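Local coordinates for uncharacterized protein (Bacteroides uniformis, PDB 4JPQ) that is of unknown function but, as a member of carbohydrate-binding family 9, probably binds carbohydrate through a predominantly beta-strand domain, at residues D38-K43 against H194-S199; I55-R60 against G172-K177; I62-K67 against M159-S164; N182-G187 against P206-P211. All coordinates share one frame; numbering follows the deposited sequence.

How the interactions relate
From the N terminus, loop 38-43 is met by residues 194-199, which closes the widest of the four loops and joins it to strand 195-197 in interaction 1. The end of strand 50-57 and the turn after it (55-60) meet 172-177 in interaction 2; the loop so closed encloses interaction 3, where neighbouring strands 61-70 and 152-162 pair at 62-67 and 159-164. Both lie within the span of interaction 1. Interaction 4 joins strand 178-186 to the loop before strand 215-219 and crosses interaction 1, because 194-199 falls between its segments 182-187 and 206-211; their centres are about 8 Å apart. Interactions 1 and 2 lie on opposite sides of the chain's centre, and Phe183 packs against both Ile55 and Leu64.

Interaction 1: D38-K43 against H194-S199; sequences DVVNWK and HFLSWS
Ser197 meets Val39 and Asn41 through three hydrogen bonds. Its N donates to Val39 O (3.1 Å) and its O accepts from Val39 N (3.0 Å), which makes the two residues a single antiparallel, hydrogen-bonded bridge. Asn41 ND2 gives the third bond, 2.8 Å to Ser197 OG, which lies close to the plane of the amide. With OG set between the backbone N and carbonyl carbon (chi1 75°), the hydroxyl takes this bond and donates its own proton to Ser199 O. Asn41 OD1 is held by Ile201 N, so the amide is fixed at both ends. A water links Val39 O, Asn41 N and Phe195 O across the segments. Farther out, Val40 CG2 lies beside Leu196 CD1, and Trp42 CZ3 lies obliquely against Phe195 CB, 3.8 Å away, the indole NE1 being bonded to Leu203 O. Without the hydroxyl, as with a valine at Ser197, Asn41 ND2 is likely to lose this acceptor and Ser199 O its donor. Strand 195-197, which also pairs with strand 178-186, is thus joined to the loop 38-43 by polar bonds centred on Ser197, with Val39, Val40 and Trp42 packing beside them.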
loop_
_atom_site.group_PDB
_atom_site.type_symbol
_atom_site.label_atom_id
_atom_site.label_comp_id
_atom_site.label_asym_id
_atom_site.label_seq_id
_atom_site.Cartn_x
_atom_site.Cartn_y
_atom_site.Cartn_z
ATOM N N ASP A 38 9.717 4.430 -7.435
ATOM C CA ASP A 38 10.392 5.676 -7.802
ATOM C C ASP A 38 10.007 6.271 -9.158
ATOM O O ASP A 38 10.825 6.982 -9.776
ATOM C CB ASP A 38 11.924 5.421 -7.733
ATOM C CG ASP A 38 12.422 4.415 -8.780
ATOM O OD1 ASP A 38 11.594 3.624 -9.304
ATOM O OD2 ASP A 38 13.653 4.420 -9.062
ATOM N N VAL A 39 8.784 5.999 -9.621
ATOM C CA VAL A 39 8.331 6.549 -10.894
ATOM C C VAL A 39 7.678 7.903 -10.609
ATOM O O VAL A 39 6.653 7.967 -9.929
ATOM C CB VAL A 39 7.394 5.600 -11.664
ATOM C CG1 VAL A 39 7.068 6.161 -13.058
ATOM C CG2 VAL A 39 8.051 4.228 -11.812
ATOM N N VAL A 40 8.303 8.959 -11.141
ATOM C CA VAL A 40 7.853 10.348 -11.039
ATOM C C VAL A 40 7.092 10.598 -12.335
ATOM O O VAL A 40 7.675 10.983 -13.349
ATOM C CB VAL A 40 9.060 11.314 -10.896
ATOM C CG1 VAL A 40 8.610 12.771 -10.856
ATOM C CG2 VAL A 40 9.871 10.976 -9.647
ATOM N N ASN A 41 5.786 10.351 -12.302
ATOM C CA ASN A 41 4.927 10.475 -13.496
ATOM C C ASN A 41 4.599 11.893 -13.927
ATOM O O ASN A 41 4.294 12.090 -15.101
ATOM C CB ASN A 41 3.610 9.737 -13.289
ATOM C CG ASN A 41 3.796 8.246 -13.106
ATOM O OD1 ASN A 41 4.255 7.563 -14.020
ATOM N ND2 ASN A 41 3.404 7.723 -11.938
ATOM N N TRP A 42 4.649 12.859 -12.993
ATOM C CA TRP A 42 4.317 14.261 -13.263
ATOM C C TRP A 42 5.455 15.195 -12.863
ATOM O O TRP A 42 5.760 15.323 -11.678
ATOM C CB TRP A 42 3.020 14.621 -12.537
ATOM C CG TRP A 42 1.957 13.627 -12.870
ATOM C CD1 TRP A 42 1.196 13.597 -13.992
ATOM C CD2 TRP A 42 1.596 12.481 -12.103
ATOM N NE1 TRP A 42 0.366 12.516 -13.968
ATOM C CE2 TRP A 42 0.586 11.809 -12.817
ATOM C CE3 TRP A 42 2.027 11.955 -10.871
ATOM C CZ2 TRP A 42 -0.010 10.625 -12.347
ATOM C CZ3 TRP A 42 1.433 10.774 -10.404
ATOM C CH2 TRP A 42 0.426 10.122 -11.150
ATOM N N LYS A 43 6.073 15.848 -13.855
ATOM C CA LYS A 43 7.201 16.792 -13.640
ATOM C C LYS A 43 6.808 18.012 -12.780
ATOM O O LYS A 43 7.680 18.707 -12.263
ATOM C CB LYS A 43 7.792 17.257 -14.977
ATOM C CG LYS A 43 8.288 16.156 -15.924
ATOM C CD LYS A 43 8.615 16.734 -17.292
ATOM C CE LYS A 43 8.871 15.671 -18.366
ATOM N NZ LYS A 43 10.213 15.042 -18.269
ATOM N N HIS A 194 4.282 15.297 -3.032
ATOM C CA HIS A 194 4.861 14.490 -4.096
ATOM C C HIS A 194 3.978 13.317 -4.419
ATOM O O HIS A 194 3.087 12.966 -3.639
ATOM C CB HIS A 194 6.216 13.997 -3.649
ATOM C CG HIS A 194 6.171 13.262 -2.356
ATOM N ND1 HIS A 194 6.219 13.898 -1.138
ATOM C CD2 HIS A 194 6.039 11.947 -2.092
ATOM C CE1 HIS A 194 6.140 12.997 -0.178
ATOM N NE2 HIS A 194 6.026 11.808 -0.732
ATOM N N PHE A 195 4.226 12.726 -5.582
ATOM C CA PHE A 195 3.416 11.609 -6.088
ATOM C C PHE A 195 4.287 10.608 -6.842
ATOM O O PHE A 195 4.793 10.919 -7.927
ATOM C CB PHE A 195 2.315 12.164 -6.988
ATOM C CG PHE A 195 1.383 13.077 -6.275
ATOM C CD1 PHE A 195 0.426 12.555 -5.399
ATOM C CD2 PHE A 195 1.490 14.453 -6.412
ATOM C CE1 PHE A 195 -0.447 13.391 -4.701
ATOM C CE2 PHE A 195 0.632 15.300 -5.710
ATOM C CZ PHE A 195 -0.344 14.768 -4.856
ATOM N N LEU A 196 4.464 9.433 -6.236
ATOM C CA LEU A 196 5.308 8.346 -6.742
ATOM C C LEU A 196 4.521 7.059 -6.916
ATOM O O LEU A 196 3.611 6.778 -6.135
ATOM C CB LEU A 196 6.471 8.106 -5.782
ATOM C CG LEU A 196 7.769 8.881 -6.022
ATOM C CD1 LEU A 196 7.573 10.350 -6.346
ATOM C CD2 LEU A 196 8.702 8.707 -4.831
ATOM N N SER A 197 4.870 6.301 -7.957
ATOM C CA SER A 197 4.227 5.009 -8.251
ATOM C C SER A 197 5.261 3.946 -8.614
ATOM O O SER A 197 6.419 4.266 -8.944
ATOM C CB SER A 197 3.220 5.127 -9.396
ATOM O OG SER A 197 3.882 5.243 -10.656
ATOM N N TRP A 198 4.817 2.687 -8.551
ATOM C CA TRP A 198 5.646 1.541 -8.903
ATOM C C TRP A 198 5.595 1.350 -10.417
ATOM O O TRP A 198 6.638 1.438 -11.088
ATOM C CB TRP A 198 5.204 0.280 -8.141
ATOM C CG TRP A 198 5.797 -0.968 -8.678
ATOM C CD1 TRP A 198 7.123 -1.307 -8.716
ATOM C CD2 TRP A 198 5.088 -2.046 -9.268
ATOM N NE1 TRP A 198 7.278 -2.539 -9.297
ATOM C CE2 TRP A 198 6.041 -3.017 -9.642
ATOM C CE3 TRP A 198 3.732 -2.297 -9.515
ATOM C CZ2 TRP A 198 5.682 -4.221 -10.252
ATOM C CZ3 TRP A 198 3.372 -3.497 -10.119
ATOM C CH2 TRP A 198 4.350 -4.447 -10.479
ATOM N N SER A 199 4.397 1.065 -10.935
ATOM C CA SER A 199 4.195 0.903 -12.373
ATOM C C SER A 199 3.780 2.283 -12.877
ATOM O O SER A 199 3.066 2.996 -12.132
ATOM C CB SER A 199 3.140 -0.146 -12.698
ATOM O OG SER A 199 3.010 -0.289 -14.098
HETATM O O HOH W 1 4.474 9.516 -10.209
#

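Interaction 2: I55-R60 against G172-K177; sequences IAHTGR and GSLDGK. With SO4 (sulfate ion), chain F.
Gly59 O is the focus of the contact: Leu174 N points at it almost without bend, 2.8 Å away with an N-H...O angle of 176°, although neither residue belongs to a strand. Gly59 itself has a positive phi (105°) at which a side chain would press on the preceding carbonyl oxygen, so its backbone shape calls for glycine. Leu174 also packs round the bond, CG lying 3.5 Å from Gly59 O. With CG anti to the carbonyl carbon (chi1 -55°), its side chain runs antiparallel alongside that of His57 and brings CD1 to 3.7 Å from His57 CB; it also touches Ile62 of strand 61-70. At the imidazole edge, near the ring plane, Asp175 OD1 stands 3.9 Å from His57 CE1; that carboxylate has its salt bridge with Lys11. Shortening Leu174 to an alanine is likely to open a gap beside His57 and Ile62. Leu174 to Lys177 form a type II turn, Gly176 taking the positive phi. A sulfate, probably from the crystallisation liquor, accepts bonds from Gly172 N and Ser173 N, with a weak one from Lys177 NZ. The contact therefore brings the loop preceding strand 178-186 against the turn joining strands 50-57 and 61-70, with His57 packed on Val9 and Lys11 of strand 6-11.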
loop_
_atom_site.group_PDB
_atom_site.type_symbol
_atom_site.label_atom_id
_atom_site.label_comp_id
_atom_site.label_asym_id
_atom_site.label_seq_id
_atom_site.Cartn_x
_atom_site.Cartn_y
_atom_site.Cartn_z
ATOM N N ILE A 55 6.783 -7.595 -1.251
ATOM C CA ILE A 55 5.541 -8.291 -1.089
ATOM C C ILE A 55 5.700 -9.815 -1.157
ATOM O O ILE A 55 6.524 -10.337 -1.906
ATOM C CB ILE A 55 4.529 -7.748 -2.139
ATOM C CG1 ILE A 55 3.111 -8.296 -1.873
ATOM C CG2 ILE A 55 5.005 -8.007 -3.581
ATOM C CD1 ILE A 55 2.049 -7.700 -2.754
ATOM N N ALA A 56 4.878 -10.504 -0.373
ATOM C CA ALA A 56 4.832 -11.974 -0.332
ATOM C C ALA A 56 3.459 -12.410 0.155
ATOM O O ALA A 56 2.615 -11.547 0.421
ATOM C CB ALA A 56 5.901 -12.493 0.591
ATOM N N HIS A 57 3.224 -13.717 0.261
ATOM C CA HIS A 57 1.935 -14.205 0.755
ATOM C C HIS A 57 2.014 -15.508 1.512
ATOM O O HIS A 57 2.913 -16.309 1.290
ATOM C CB HIS A 57 0.911 -14.325 -0.389
ATOM C CG HIS A 57 1.154 -15.471 -1.326
ATOM N ND1 HIS A 57 0.354 -16.594 -1.352
ATOM C CD2 HIS A 57 2.098 -15.662 -2.280
ATOM C CE1 HIS A 57 0.787 -17.419 -2.287
ATOM N NE2 HIS A 57 1.848 -16.880 -2.861
ATOM N N THR A 58 1.035 -15.705 2.383
ATOM C CA THR A 58 0.899 -16.918 3.168
ATOM C C THR A 58 -0.107 -17.912 2.586
ATOM O O THR A 58 -0.224 -19.019 3.098
ATOM C CB THR A 58 0.463 -16.576 4.598
ATOM O OG1 THR A 58 -0.850 -16.005 4.590
ATOM C CG2 THR A 58 1.448 -15.582 5.222
ATOM N N GLY A 59 -0.839 -17.516 1.549
ATOM C CA GLY A 59 -1.918 -18.327 0.976
ATOM C C GLY A 59 -3.245 -17.710 1.425
ATOM O O GLY A 59 -4.166 -17.555 0.616
ATOM N N ARG A 60 -3.337 -17.371 2.717
ATOM C CA ARG A 60 -4.488 -16.690 3.310
ATOM C C ARG A 60 -4.281 -15.169 3.410
ATOM O O ARG A 60 -5.262 -14.450 3.552
ATOM C CB ARG A 60 -4.773 -17.223 4.729
ATOM C CG ARG A 60 -4.808 -18.753 4.878
ATOM C CD ARG A 60 -5.093 -19.196 6.308
ATOM N NE ARG A 60 -4.182 -18.562 7.278
ATOM C CZ ARG A 60 -4.239 -18.722 8.601
ATOM N NH1 ARG A 60 -5.134 -19.542 9.166
ATOM N NH2 ARG A 60 -3.366 -18.070 9.373
ATOM N N GLY A 172 -10.926 -16.938 -1.788
ATOM C CA GLY A 172 -10.596 -18.076 -0.929
ATOM C C GLY A 172 -9.138 -18.174 -0.545
ATOM O O GLY A 172 -8.804 -18.061 0.633
ATOM N N SER A 173 -8.286 -18.374 -1.555
ATOM C CA SER A 173 -6.849 -18.573 -1.372
ATOM C C SER A 173 -6.027 -17.897 -2.469
ATOM O O SER A 173 -6.362 -17.988 -3.638
ATOM C CB SER A 173 -6.535 -20.070 -1.366
ATOM O OG SER A 173 -5.137 -20.299 -1.238
ATOM N N LEU A 174 -4.909 -17.296 -2.070
ATOM C CA LEU A 174 -4.022 -16.555 -2.976
ATOM C C LEU A 174 -3.126 -17.431 -3.860
ATOM O O LEU A 174 -2.583 -16.932 -4.847
ATOM C CB LEU A 174 -3.124 -15.607 -2.166
ATOM C CG LEU A 174 -3.809 -14.609 -1.221
ATOM C CD1 LEU A 174 -2.785 -13.903 -0.352
ATOM C CD2 LEU A 174 -4.646 -13.609 -2.005
ATOM N N ASP A 175 -2.972 -18.711 -3.496
ATOM C CA ASP A 175 -2.106 -19.673 -4.210
ATOM C C ASP A 175 -2.336 -19.693 -5.721
ATOM O O ASP A 175 -3.438 -20.042 -6.177
ATOM C CB ASP A 175 -2.290 -21.099 -3.647
ATOM C CG ASP A 175 -1.693 -21.267 -2.257
ATOM O OD1 ASP A 175 -0.485 -21.055 -2.110
ATOM O OD2 ASP A 175 -2.423 -21.634 -1.316
ATOM N N GLY A 176 -1.322 -19.259 -6.478
ATOM C CA GLY A 176 -1.376 -19.276 -7.936
ATOM C C GLY A 176 -2.262 -18.262 -8.644
ATOM O O GLY A 176 -2.421 -18.370 -9.863
ATOM N N LYS A 177 -2.859 -17.305 -7.923
ATOM C CA LYS A 177 -3.710 -16.279 -8.560
ATOM C C LYS A 177 -2.864 -15.209 -9.208
ATOM O O LYS A 177 -1.689 -15.053 -8.863
ATOM C CB LYS A 177 -4.698 -15.621 -7.584
ATOM C CG LYS A 177 -5.812 -16.553 -7.137
ATOM C CD LYS A 177 -7.076 -15.793 -6.729
ATOM C CE LYS A 177 -8.200 -16.693 -6.270
ATOM N NZ LYS A 177 -8.460 -17.866 -7.146
HETATM S S SO4 F . -11.064 -18.455 -4.641
HETATM O O1 SO4 F . -11.275 -17.481 -5.741
HETATM O O2 SO4 F . -12.202 -18.383 -3.696
HETATM O O3 SO4 F . -10.985 -19.834 -5.162
HETATM O O4 SO4 F . -9.796 -18.149 -3.942
#

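Interaction 3: I62-K67 against M159-S164; sequences ILLHYK and MVIPVS
Four backbone hydrogen bonds join Ile62 and Leu64 to Ile161 and Met159. Ile62 N donates to Ile161 O (2.9 Å) and Ile161 N returns the bond to Ile62 O (2.8 Å); two residues along, Leu64 N donates to Met159 O and Met159 N to Leu64 O. Between these hydrogen-bonded pairs, Leu63 and Val160 form the non-hydrogen-bonded one. Their side chains lie next to each other and point the same way, Leu63 CD2 reaching Val160 CG1 at 3.7 Å. This is regular antiparallel pairing of strands 61-70 and 152-162, whose short segments run at 163° to each other, within the largely beta domain of this carbohydrate-binding family. On the face carrying Ile62, Leu64, Met159 and Ile161, the selenomethionine chain bends at its last torsion (chi3 -102°), placing CE 3.9 Å from Leu64 CD1 and 3.7 Å from Tyr66 CE1, oblique to the ring. Leu64 CD1 also meets Ile161 CD1 at 4.2 Å. Phe92 of strand 89-95 packs on Leu64, Tyr66 and Ile161, and Ile55 of strand 50-57 lies against Ile62 and Leu64. The other face, with Leu63 and Val160, is met by helix 23-29, where Leu26 touches Leu63 and Val23 touches Val160.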
loop_
_atom_site.group_PDB
_atom_site.type_symbol
_atom_site.label_atom_id
_atom_site.label_comp_id
_atom_site.label_asym_id
_atom_site.label_seq_id
_atom_site.Cartn_x
_atom_site.Cartn_y
_atom_site.Cartn_z
ATOM N N ILE A 62 -1.761 -11.385 2.362
ATOM C CA ILE A 62 -0.750 -10.646 1.604
ATOM C C ILE A 62 0.063 -9.873 2.636
ATOM O O ILE A 62 -0.520 -9.199 3.492
ATOM C CB ILE A 62 -1.349 -9.612 0.629
ATOM C CG1 ILE A 62 -2.236 -10.309 -0.396
ATOM C CG2 ILE A 62 -0.233 -8.839 -0.084
ATOM C CD1 ILE A 62 -3.014 -9.364 -1.289
ATOM N N LEU A 63 1.387 -9.938 2.499
ATOM C CA LEU A 63 2.336 -9.295 3.379
ATOM C C LEU A 63 3.064 -8.196 2.614
ATOM O O LEU A 63 3.741 -8.488 1.626
ATOM C CB LEU A 63 3.360 -10.327 3.849
ATOM C CG LEU A 63 2.829 -11.601 4.496
ATOM C CD1 LEU A 63 3.997 -12.467 4.930
ATOM C CD2 LEU A 63 1.926 -11.300 5.681
ATOM N N LEU A 64 2.931 -6.948 3.074
ATOM C CA LEU A 64 3.598 -5.772 2.482
ATOM C C LEU A 64 4.520 -5.110 3.479
ATOM O O LEU A 64 4.140 -4.955 4.636
ATOM C CB LEU A 64 2.596 -4.693 2.108
ATOM C CG LEU A 64 1.679 -4.866 0.937
ATOM C CD1 LEU A 64 0.727 -3.685 0.892
ATOM C CD2 LEU A 64 2.486 -4.957 -0.342
ATOM N N HIS A 65 5.685 -4.669 2.995
ATOM C CA HIS A 65 6.683 -3.992 3.790
ATOM C C HIS A 65 7.252 -2.858 2.947
ATOM O O HIS A 65 7.823 -3.119 1.900
ATOM C CB HIS A 65 7.773 -4.984 4.224
ATOM C CG HIS A 65 8.841 -4.380 5.083
ATOM N ND1 HIS A 65 10.181 -4.650 4.916
ATOM C CD2 HIS A 65 8.767 -3.480 6.086
ATOM C CE1 HIS A 65 10.884 -3.962 5.794
ATOM N NE2 HIS A 65 10.049 -3.247 6.519
ATOM N N TYR A 66 7.038 -1.622 3.394
ATOM C CA TYR A 66 7.536 -0.413 2.757
ATOM C C TYR A 66 8.653 0.177 3.591
ATOM O O TYR A 66 8.562 0.171 4.824
ATOM C CB TYR A 66 6.441 0.659 2.723
ATOM C CG TYR A 66 5.266 0.387 1.833
ATOM C CD1 TYR A 66 4.148 -0.299 2.316
ATOM C CD2 TYR A 66 5.237 0.863 0.512
ATOM C CE1 TYR A 66 3.040 -0.531 1.504
ATOM C CE2 TYR A 66 4.133 0.636 -0.307
ATOM C CZ TYR A 66 3.039 -0.057 0.194
ATOM O OH TYR A 66 1.948 -0.298 -0.594
ATOM N N LYS A 67 9.667 0.729 2.922
ATOM C CA LYS A 67 10.765 1.485 3.562
ATOM C C LYS A 67 10.786 2.865 2.900
ATOM O O LYS A 67 10.757 2.956 1.678
ATOM C CB LYS A 67 12.105 0.797 3.369
ATOM C CG LYS A 67 12.304 -0.467 4.194
ATOM C CD LYS A 67 13.529 -1.274 3.757
ATOM C CE LYS A 67 14.856 -0.537 3.897
ATOM N NZ LYS A 67 15.987 -1.455 3.586
HETATM N N MSE A 159 1.801 -3.969 6.343
HETATM C CA MSE A 159 0.385 -4.286 6.265
HETATM C C MSE A 159 0.278 -5.770 6.029
HETATM O O MSE A 159 0.954 -6.309 5.144
HETATM C CB MSE A 159 -0.305 -3.563 5.097
HETATM C CG MSE A 159 -0.496 -2.080 5.368
HETATM SE SE MSE A 159 -1.678 -1.319 3.998
HETATM C CE MSE A 159 -0.404 -0.412 2.790
ATOM N N VAL A 160 -0.556 -6.435 6.822
ATOM C CA VAL A 160 -0.874 -7.864 6.662
ATOM C C VAL A 160 -2.356 -7.864 6.256
ATOM O O VAL A 160 -3.227 -7.603 7.085
ATOM C CB VAL A 160 -0.644 -8.649 7.957
ATOM C CG1 VAL A 160 -0.953 -10.128 7.763
ATOM C CG2 VAL A 160 0.783 -8.454 8.435
ATOM N N ILE A 161 -2.621 -8.094 4.973
ATOM C CA ILE A 161 -3.975 -8.011 4.408
ATOM C C ILE A 161 -4.579 -9.412 4.231
ATOM O O ILE A 161 -4.197 -10.119 3.299
ATOM C CB ILE A 161 -3.945 -7.252 3.058
ATOM C CG1 ILE A 161 -3.413 -5.827 3.259
ATOM C CG2 ILE A 161 -5.336 -7.199 2.428
ATOM C CD1 ILE A 161 -3.061 -5.107 1.972
ATOM N N PRO A 162 -5.503 -9.827 5.131
ATOM C CA PRO A 162 -6.119 -11.141 4.922
ATOM C C PRO A 162 -7.016 -11.150 3.693
ATOM O O PRO A 162 -7.598 -10.124 3.333
ATOM C CB PRO A 162 -6.968 -11.353 6.189
ATOM C CG PRO A 162 -6.404 -10.405 7.173
ATOM C CD PRO A 162 -6.066 -9.204 6.342
ATOM N N VAL A 163 -7.143 -12.318 3.089
ATOM C CA VAL A 163 -7.972 -12.519 1.903
ATOM C C VAL A 163 -9.446 -12.071 2.153
ATOM O O VAL A 163 -10.103 -11.539 1.256
ATOM C CB VAL A 163 -7.815 -13.985 1.434
ATOM C CG1 VAL A 163 -8.577 -14.957 2.343
ATOM C CG2 VAL A 163 -8.240 -14.134 0.007
ATOM N N SER A 164 -9.929 -12.244 3.390
ATOM C CA SER A 164 -11.266 -11.783 3.820
ATOM C C SER A 164 -11.444 -10.266 3.796
ATOM O O SER A 164 -12.576 -9.796 3.733
ATOM C CB SER A 164 -11.588 -12.293 5.223
ATOM O OG SER A 164 -10.591 -11.891 6.151
#

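Interaction 4: N182-G187 against P206-P211; sequences NFYKCG and PMFHCP
Tyr184 and Phe208 lay their rings flat on one another, centroids 3.9 Å apart and planes only 6° from parallel. The side chains run in opposite directions, so each ring extends back over the other's stem: Tyr184 CB sits over the Phe208 face, 18° off its normal, and Phe208 CB sits over the Tyr184 face, 3.4 Å from CE2. Both residues hold CG anti to the carbonyl carbon (chi1 -45° in Tyr184), which swings the two rings into this overlap. In the offset stack Phe208 CD1 comes above the middle of the tyrosine ring and Tyr184 CG above that of the phenylalanine. The same head-to-tail sense carries the phenol back to the partner's backbone, where Tyr184 OH gives a weak hydrogen bond to Phe208 O at 2.8 Å. The irregular loop leading to strand 215-219 thereby packs at Tyr184 and Cys186 on strand 178-186, part of the beta core of this putative carbohydrate-binding domain. A 3-cyclohexyl-1-propylsulfonic acid molecule, probably from the crystallisation liquor, is bonded to Phe208 N, consistent with a pocket here. Cys186 CB comes to the edge of the Phe208 ring, 4.2 Å from CE2. Phe93 meets the Tyr184 ring edge-to-face, and Glu91 of the same strand, 89-95, touches Tyr184, Cys186 and Phe208.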
loop_
_atom_site.group_PDB
_atom_site.type_symbol
_atom_site.label_atom_id
_atom_site.label_comp_id
_atom_site.label_asym_id
_atom_site.label_seq_id
_atom_site.Cartn_x
_atom_site.Cartn_y
_atom_site.Cartn_z
ATOM N N ASN A 182 -1.069 -1.645 -7.966
ATOM C CA ASN A 182 0.015 -0.663 -7.984
ATOM C C ASN A 182 0.317 -0.212 -6.553
ATOM O O ASN A 182 -0.494 -0.449 -5.628
ATOM C CB ASN A 182 -0.370 0.525 -8.892
ATOM C CG ASN A 182 0.830 1.214 -9.543
ATOM O OD1 ASN A 182 1.970 1.106 -9.089
ATOM N ND2 ASN A 182 0.560 1.946 -10.623
ATOM N N PHE A 183 1.483 0.414 -6.385
ATOM C CA PHE A 183 1.952 0.879 -5.076
ATOM C C PHE A 183 2.315 2.347 -5.184
ATOM O O PHE A 183 2.895 2.755 -6.190
ATOM C CB PHE A 183 3.153 0.052 -4.617
ATOM C CG PHE A 183 2.935 -1.434 -4.729
ATOM C CD1 PHE A 183 3.143 -2.086 -5.944
ATOM C CD2 PHE A 183 2.495 -2.185 -3.632
ATOM C CE1 PHE A 183 2.921 -3.451 -6.063
ATOM C CE2 PHE A 183 2.285 -3.554 -3.750
ATOM C CZ PHE A 183 2.491 -4.187 -4.967
ATOM N N TYR A 184 1.937 3.140 -4.173
ATOM C CA TYR A 184 2.184 4.580 -4.200
ATOM C C TYR A 184 2.696 5.175 -2.890
ATOM O O TYR A 184 2.479 4.626 -1.807
ATOM C CB TYR A 184 0.909 5.359 -4.559
ATOM C CG TYR A 184 0.077 4.856 -5.711
ATOM C CD1 TYR A 184 0.586 4.837 -7.003
ATOM C CD2 TYR A 184 -1.258 4.462 -5.522
ATOM C CE1 TYR A 184 -0.188 4.400 -8.082
ATOM C CE2 TYR A 184 -2.039 4.021 -6.588
ATOM C CZ TYR A 184 -1.515 4.007 -7.869
ATOM O OH TYR A 184 -2.295 3.566 -8.909
ATOM N N LYS A 185 3.331 6.342 -3.040
ATOM C CA LYS A 185 3.806 7.196 -1.952
ATOM C C LYS A 185 3.311 8.621 -2.224
ATOM O O LYS A 185 3.341 9.085 -3.375
ATOM C CB LYS A 185 5.314 7.228 -1.928
ATOM C CG LYS A 185 5.938 8.176 -0.916
ATOM C CD LYS A 185 5.788 7.702 0.520
ATOM C CE LYS A 185 6.343 8.712 1.528
ATOM N NZ LYS A 185 5.492 9.906 1.796
ATOM N N CYS A 186 2.887 9.313 -1.165
ATOM C CA CYS A 186 2.416 10.692 -1.274
ATOM C C CYS A 186 2.334 11.375 0.086
ATOM O O CYS A 186 2.676 10.774 1.101
ATOM C CB CYS A 186 1.029 10.732 -1.958
ATOM S SG CYS A 186 -0.273 9.995 -0.961
ATOM N N GLY A 187 1.892 12.637 0.076
ATOM C CA GLY A 187 1.661 13.424 1.285
ATOM C C GLY A 187 1.193 14.808 0.893
ATOM O O GLY A 187 1.999 15.720 0.804
ATOM N N PRO A 206 -1.718 14.166 -11.412
ATOM C CA PRO A 206 -1.723 13.123 -10.358
ATOM C C PRO A 206 -3.059 12.502 -10.022
ATOM O O PRO A 206 -3.910 13.128 -9.391
ATOM C CB PRO A 206 -1.119 13.836 -9.146
ATOM C CG PRO A 206 -0.239 14.847 -9.769
ATOM C CD PRO A 206 -1.045 15.373 -10.912
HETATM N N MSE A 207 -3.232 11.276 -10.503
HETATM C CA MSE A 207 -4.444 10.490 -10.320
HETATM C C MSE A 207 -4.019 9.059 -10.084
HETATM O O MSE A 207 -3.319 8.491 -10.907
HETATM C CB MSE A 207 -5.218 10.674 -11.614
HETATM C CG MSE A 207 -5.769 12.093 -11.747
HETATM SE SE MSE A 207 -7.224 12.120 -13.029
HETATM C CE MSE A 207 -6.317 13.007 -14.536
ATOM N N PHE A 208 -4.411 8.485 -8.950
ATOM C CA PHE A 208 -4.040 7.113 -8.590
ATOM C C PHE A 208 -5.133 6.068 -8.789
ATOM O O PHE A 208 -4.806 4.885 -8.858
ATOM C CB PHE A 208 -3.578 7.025 -7.114
ATOM C CG PHE A 208 -2.251 7.698 -6.790
ATOM C CD1 PHE A 208 -1.194 7.815 -7.715
ATOM C CD2 PHE A 208 -2.020 8.111 -5.482
ATOM C CE1 PHE A 208 0.010 8.404 -7.351
ATOM C CE2 PHE A 208 -0.813 8.685 -5.115
ATOM C CZ PHE A 208 0.204 8.832 -6.052
ATOM N N HIS A 209 -6.404 6.472 -8.873
ATOM C CA HIS A 209 -7.534 5.528 -9.041
ATOM C C HIS A 209 -7.732 5.109 -10.519
ATOM O O HIS A 209 -8.815 5.273 -11.088
ATOM C CB HIS A 209 -8.800 6.143 -8.431
ATOM C CG HIS A 209 -8.713 6.353 -6.952
ATOM N ND1 HIS A 209 -9.300 5.502 -6.042
ATOM C CD2 HIS A 209 -8.086 7.308 -6.226
ATOM C CE1 HIS A 209 -9.048 5.931 -4.816
ATOM N NE2 HIS A 209 -8.312 7.025 -4.899
ATOM N N CYS A 210 -6.698 4.485 -11.098
ATOM C CA CYS A 210 -6.629 4.152 -12.533
ATOM C C CYS A 210 -6.211 2.699 -12.795
ATOM O O CYS A 210 -5.038 2.425 -13.067
ATOM C CB CYS A 210 -5.671 5.128 -13.210
ATOM S SG CYS A 210 -4.119 5.289 -12.314
ATOM N N PRO A 211 -7.182 1.763 -12.727
ATOM C CA PRO A 211 -6.954 0.343 -13.009
ATOM C C PRO A 211 -6.276 0.001 -14.340
ATOM O O PRO A 211 -5.613 -1.029 -14.420
ATOM C CB PRO A 211 -8.366 -0.250 -12.981
ATOM C CG PRO A 211 -9.094 0.606 -12.025
ATOM C CD PRO A 211 -8.565 1.989 -12.259
#